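Local atomic coordinates of arginyl-tRNA synthetase, putative (Plasmodium falciparum, PDB entry 5JLD), a protein that probably attaches L-arginine to its cognate tRNA(Arg) at the expense of ATP, as a monomeric aminoacyl-tRNA synthetase of the first class. Residues A[517-522]-A[572-577]; A[29-34]-A[47-52]. All coordinates share one frame; numbering follows the deposited sequence.

Contact 1 of 2, residues A[517-522]-A[572-577]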
# COMPACT_ATOMS: atom_id res chain seq x y z
N LEU A 517 -3.23 -20.14 -12.83
CA LEU A 517 -3.39 -18.84 -13.45
C LEU A 517 -3.37 -17.73 -12.39
O LEU A 517 -2.58 -16.77 -12.46
CB LEU A 517 -4.69 -18.77 -14.24
CG LEU A 517 -5.07 -17.37 -14.74
CD1 LEU A 517 -4.01 -16.86 -15.70
CD2 LEU A 517 -6.46 -17.34 -15.41
N HIS A 518 -4.24 -17.89 -11.40
CA HIS A 518 -4.35 -16.86 -10.40
C HIS A 518 -3.00 -16.63 -9.71
O HIS A 518 -2.58 -15.49 -9.53
CB HIS A 518 -5.42 -17.20 -9.37
CG HIS A 518 -5.83 -16.01 -8.56
ND1 HIS A 518 -6.58 -14.98 -9.08
CD2 HIS A 518 -5.55 -15.65 -7.28
CE1 HIS A 518 -6.78 -14.06 -8.16
NE2 HIS A 518 -6.16 -14.44 -7.06
N ILE A 519 -2.31 -17.72 -9.39
CA ILE A 519 -0.98 -17.60 -8.81
C ILE A 519 -0.05 -16.79 -9.73
O ILE A 519 0.66 -15.91 -9.27
CB ILE A 519 -0.38 -18.97 -8.55
CG1 ILE A 519 -1.14 -19.66 -7.42
CG2 ILE A 519 1.10 -18.85 -8.23
CD1 ILE A 519 -0.84 -21.16 -7.31
N LEU A 520 -0.10 -17.05 -11.03
CA LEU A 520 0.81 -16.36 -11.94
C LEU A 520 0.38 -14.91 -12.23
O LEU A 520 1.12 -14.16 -12.88
CB LEU A 520 0.96 -17.14 -13.25
CG LEU A 520 1.62 -18.51 -13.11
CD1 LEU A 520 1.44 -19.30 -14.40
CD2 LEU A 520 3.10 -18.37 -12.71
N LYS A 521 -0.82 -14.52 -11.78
CA LYS A 521 -1.25 -13.12 -11.92
C LYS A 521 -0.59 -12.16 -10.92
O LYS A 521 -0.69 -10.95 -11.07
CB LYS A 521 -2.76 -13.01 -11.77
CG LYS A 521 -3.59 -13.61 -12.92
CD LYS A 521 -5.06 -13.27 -12.72
CE LYS A 521 -5.92 -13.81 -13.85
NZ LYS A 521 -7.35 -13.46 -13.59
N PHE A 522 0.06 -12.71 -9.90
CA PHE A 522 0.62 -11.94 -8.78
C PHE A 522 1.41 -10.69 -9.25
O PHE A 522 1.13 -9.60 -8.78
CB PHE A 522 1.48 -12.88 -7.90
CG PHE A 522 1.81 -12.32 -6.54
CD1 PHE A 522 0.82 -11.75 -5.75
CD2 PHE A 522 3.10 -12.40 -6.03
CE1 PHE A 522 1.12 -11.26 -4.48
CE2 PHE A 522 3.41 -11.91 -4.77
CZ PHE A 522 2.41 -11.33 -3.99
N SER A 572 1.42 -26.28 -1.58
CA SER A 572 2.63 -25.65 -1.04
C SER A 572 2.84 -24.25 -1.62
O SER A 572 3.06 -23.26 -0.89
CB SER A 572 3.84 -26.53 -1.32
OG SER A 572 4.97 -26.17 -0.55
N ILE A 573 2.76 -24.18 -2.95
CA ILE A 573 2.83 -22.88 -3.60
C ILE A 573 1.74 -21.94 -3.07
O ILE A 573 2.03 -20.79 -2.71
CB ILE A 573 2.69 -23.00 -5.11
CG1 ILE A 573 3.82 -23.89 -5.66
CG2 ILE A 573 2.69 -21.61 -5.74
CD1 ILE A 573 3.73 -24.16 -7.17
N THR A 574 0.51 -22.45 -3.00
CA THR A 574 -0.60 -21.61 -2.53
C THR A 574 -0.36 -21.10 -1.11
O THR A 574 -0.61 -19.93 -0.84
CB THR A 574 -1.93 -22.36 -2.56
OG1 THR A 574 -2.22 -22.75 -3.92
CG2 THR A 574 -3.07 -21.46 -2.04
N LYS A 575 0.11 -21.97 -0.23
CA LYS A 575 0.48 -21.59 1.13
C LYS A 575 1.51 -20.47 1.14
O LYS A 575 1.28 -19.42 1.75
CB LYS A 575 1.02 -22.80 1.90
CG LYS A 575 1.39 -22.50 3.35
CD LYS A 575 1.47 -23.79 4.15
CE LYS A 575 2.89 -24.28 4.31
NZ LYS A 575 3.55 -23.63 5.48
N SER A 576 2.65 -20.69 0.48
CA SER A 576 3.66 -19.64 0.37
C SER A 576 3.07 -18.29 -0.05
O SER A 576 3.34 -17.24 0.56
CB SER A 576 4.77 -20.04 -0.61
OG SER A 576 5.64 -21.00 -0.05
N LEU A 577 2.26 -18.32 -1.11
CA LEU A 577 1.72 -17.09 -1.68
C LEU A 577 0.75 -16.41 -0.71
O LEU A 577 0.74 -15.19 -0.57
CB LEU A 577 1.04 -17.38 -3.02
CG LEU A 577 0.52 -16.19 -3.83
CD1 LEU A 577 1.64 -15.13 -4.02
CD2 LEU A 577 -0.05 -16.67 -5.18

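Contact 2 of 2, residues A[29-34]-A[47-52]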
# COMPACT_ATOMS: atom_id res chain seq x y z
N ILE A 29 0.69 3.43 -37.50
CA ILE A 29 -0.39 3.72 -36.57
C ILE A 29 0.17 4.03 -35.19
O ILE A 29 1.20 3.47 -34.80
CB ILE A 29 -1.42 2.55 -36.48
CG1 ILE A 29 -2.82 3.05 -36.14
CG2 ILE A 29 -0.97 1.47 -35.48
CD1 ILE A 29 -3.85 1.94 -36.06
N SER A 30 -0.47 4.93 -34.47
CA SER A 30 -0.10 5.16 -33.08
C SER A 30 -1.26 4.67 -32.24
O SER A 30 -2.30 5.32 -32.13
CB SER A 30 0.21 6.64 -32.79
N GLU A 31 -1.07 3.49 -31.65
CA GLU A 31 -2.13 2.78 -30.96
C GLU A 31 -1.51 1.91 -29.88
O GLU A 31 -0.96 0.85 -30.17
CB GLU A 31 -2.96 1.95 -31.96
CG GLU A 31 -4.04 1.05 -31.35
CD GLU A 31 -5.28 1.83 -30.91
OE1 GLU A 31 -5.56 2.89 -31.50
OE2 GLU A 31 -5.95 1.39 -29.96
N ASP A 32 -1.57 2.37 -28.64
CA ASP A 32 -0.97 1.63 -27.54
C ASP A 32 -1.92 0.52 -27.11
O ASP A 32 -3.08 0.77 -26.78
CB ASP A 32 -0.66 2.56 -26.36
CG ASP A 32 0.24 1.91 -25.33
OD1 ASP A 32 -0.28 1.28 -24.39
OD2 ASP A 32 1.48 2.04 -25.46
N ALA A 33 -1.42 -0.71 -27.15
CA ALA A 33 -2.23 -1.87 -26.80
C ALA A 33 -2.61 -1.82 -25.34
O ALA A 33 -1.78 -1.53 -24.48
CB ALA A 33 -1.49 -3.16 -27.12
N ILE A 34 -3.87 -2.10 -25.05
CA ILE A 34 -4.30 -2.22 -23.67
C ILE A 34 -4.85 -3.62 -23.43
O ILE A 34 -5.63 -4.15 -24.22
CB ILE A 34 -5.36 -1.16 -23.30
CG1 ILE A 34 -4.76 0.24 -23.44
CG2 ILE A 34 -5.84 -1.38 -21.88
CD1 ILE A 34 -5.69 1.36 -23.01
N CYS A 47 -7.91 -8.15 -25.11
CA CYS A 47 -7.43 -6.90 -25.69
C CYS A 47 -8.51 -6.30 -26.56
O CYS A 47 -9.10 -6.99 -27.40
CB CYS A 47 -6.15 -7.13 -26.49
SG CYS A 47 -5.67 -5.69 -27.49
N ASN A 48 -8.78 -5.02 -26.37
CA ASN A 48 -9.93 -4.37 -26.97
C ASN A 48 -9.60 -3.40 -28.10
O ASN A 48 -10.51 -2.76 -28.65
CB ASN A 48 -10.73 -3.63 -25.88
CG ASN A 48 -11.68 -4.55 -25.14
OD1 ASN A 48 -11.28 -5.55 -24.55
ND2 ASN A 48 -12.97 -4.24 -25.20
N ASN A 49 -8.33 -3.35 -28.49
CA ASN A 49 -7.85 -2.29 -29.38
C ASN A 49 -8.46 -2.30 -30.77
O ASN A 49 -8.54 -1.24 -31.42
CB ASN A 49 -6.33 -2.34 -29.50
CG ASN A 49 -5.64 -1.79 -28.26
OD1 ASN A 49 -5.49 -2.50 -27.27
ND2 ASN A 49 -5.26 -0.52 -28.29
N ALA A 50 -8.93 -3.46 -31.22
CA ALA A 50 -9.58 -3.53 -32.53
C ALA A 50 -10.79 -2.61 -32.59
O ALA A 50 -11.10 -2.05 -33.63
CB ALA A 50 -9.99 -4.97 -32.86
N ILE A 51 -11.46 -2.44 -31.46
CA ILE A 51 -12.69 -1.65 -31.43
C ILE A 51 -12.34 -0.18 -31.66
O ILE A 51 -12.94 0.49 -32.51
CB ILE A 51 -13.45 -1.87 -30.11
CG1 ILE A 51 -13.89 -3.33 -30.03
CG2 ILE A 51 -14.66 -0.92 -30.00
CD1 ILE A 51 -14.50 -3.76 -28.71
N ASN A 52 -11.32 0.30 -30.97
CA ASN A 52 -10.86 1.67 -31.18
C ASN A 52 -10.25 1.91 -32.56
O ASN A 52 -10.45 2.97 -33.17
CB ASN A 52 -9.88 2.05 -30.07
CG ASN A 52 -10.59 2.38 -28.77
OD1 ASN A 52 -11.83 2.29 -28.69
ND2 ASN A 52 -9.83 2.74 -27.74

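Contact 1 of 2, residues A[517-522]-A[572-577]
L577 sets one methyl, CD1, over the face of the F522 ring and turns the other against I519. The CH-pi contact is centred on the ring: CD1 of L577 stands 3.5 Å from the centroid of the F522 ring and only 5° off its normal, so the distances to the six ring carbons are almost even, the shortest being 3.7 Å from L577 CD1 to F522 CD2. The two side chains run past each other in opposite directions. With CG of L577 set opposite the backbone N (chi1 -175°), the leucine extends from its helix and its fork straddles two partners, the aromatic face and the isoleucine.

Aliphatic packing makes up the second group. CD2 of L577 lies 3.9 Å from I519 CG1 and equally near I519 CA, so it settles at the root of the isoleucine as well as on its branches. I519 sends its longer arm one turn back along helix 564-584, where CD1 comes within 3.9 Å of I573 CG2. Both branches of I519, CD1 and CG2, touch that one methyl of I573, and these two side chains cross at about a right angle.

The setting is the all-helical DALR anticodon-binding domain: residues 517-522, which lie on helix 510-520 and the chain just after it, meet the middle of helix 564-584, and helix 536-556 packs alongside through Y541 and L545, which touch L577. Y541 also meets the F522 ring, while F526 packs against it edge-to-face.

The one polar side-chain atom at this interface is T574 OG1, 4.0 Å from I519 CD1. It is hydrogen-bonded to L570 O, one turn earlier in its own helix, which satisfies the hydroxyl.

Contact 2 of 2, residues A[29-34]-A[47-52]
E31 reaches across to N49 with its carboxylate, and OE2 takes a bond of 2.6 Å from N49 ND2. The oxygen offers its anti lone pair, the one turned away from OE1, and lies close to the amide plane, although the carboxylate and amide planes themselves stand 83° apart. A bend at chi2 (76°) turns the acid, whose CG starts out opposite the backbone N, toward helix 49-57; there OE2 also comes 4.0 Å from N52 CB, and the side chain touches I53.

At D32 the backbone takes over. Its O accepts from the same N49 ND2 at 2.9 Å, a less regular bond because the nitrogen sits well above the carbonyl plane. The D32 side chain leaves the backbone away from residues 47-52, and its OD1 has a long, weak ion pair with K15.

A33 passes beside the amide oxygen, its CA 3.4 Å from N49 OD1. Q19 of helix 10-25 holds this part of the loop, its side-chain amide bonding A33 N and E31 O.

I34 completes the grip. Its N donates to N49 OD1 over 2.8 Å, nearly straight at 171° and in the carbonyl plane, on a lone pair. Its O meets C47 through a CA-H...O contact (C47 CA to I34 O, 3.6 Å), where I34 leads into strand 35-37 and C47 ends its antiparallel neighbour 45-47 in the sheet of the N-terminal domain.

N49 thus uses both ends of its amide to read the loop backbone, donating to D32 O and accepting from I34 N. Three bonds, to E31, D32 and I34, fix the flip of this buried amide, and the negative charge of the E31 carboxylate, if ionised, would probably strengthen the bond from ND2.

How the contacts relate
Contact 2 comes first along the chain, in the N-terminal domain, and closes long before contact 1 opens in the C-terminal anticodon-binding domain; the catalytic domain lies between them in sequence. Their centres are 30 Å apart and their nearest atoms about 13 Å, so the two do not touch. They share no helix or sheet: residues 29-34 and 47-52 join a loop to a helix beside an antiparallel sheet, whereas 517-522 and 572-577 lie within a helical bundle. The domains nevertheless meet in space, since L517 touches L40 and H44, and K521 makes a cation-pi contact with Y37 at the far end of strand 35-37 from the loop.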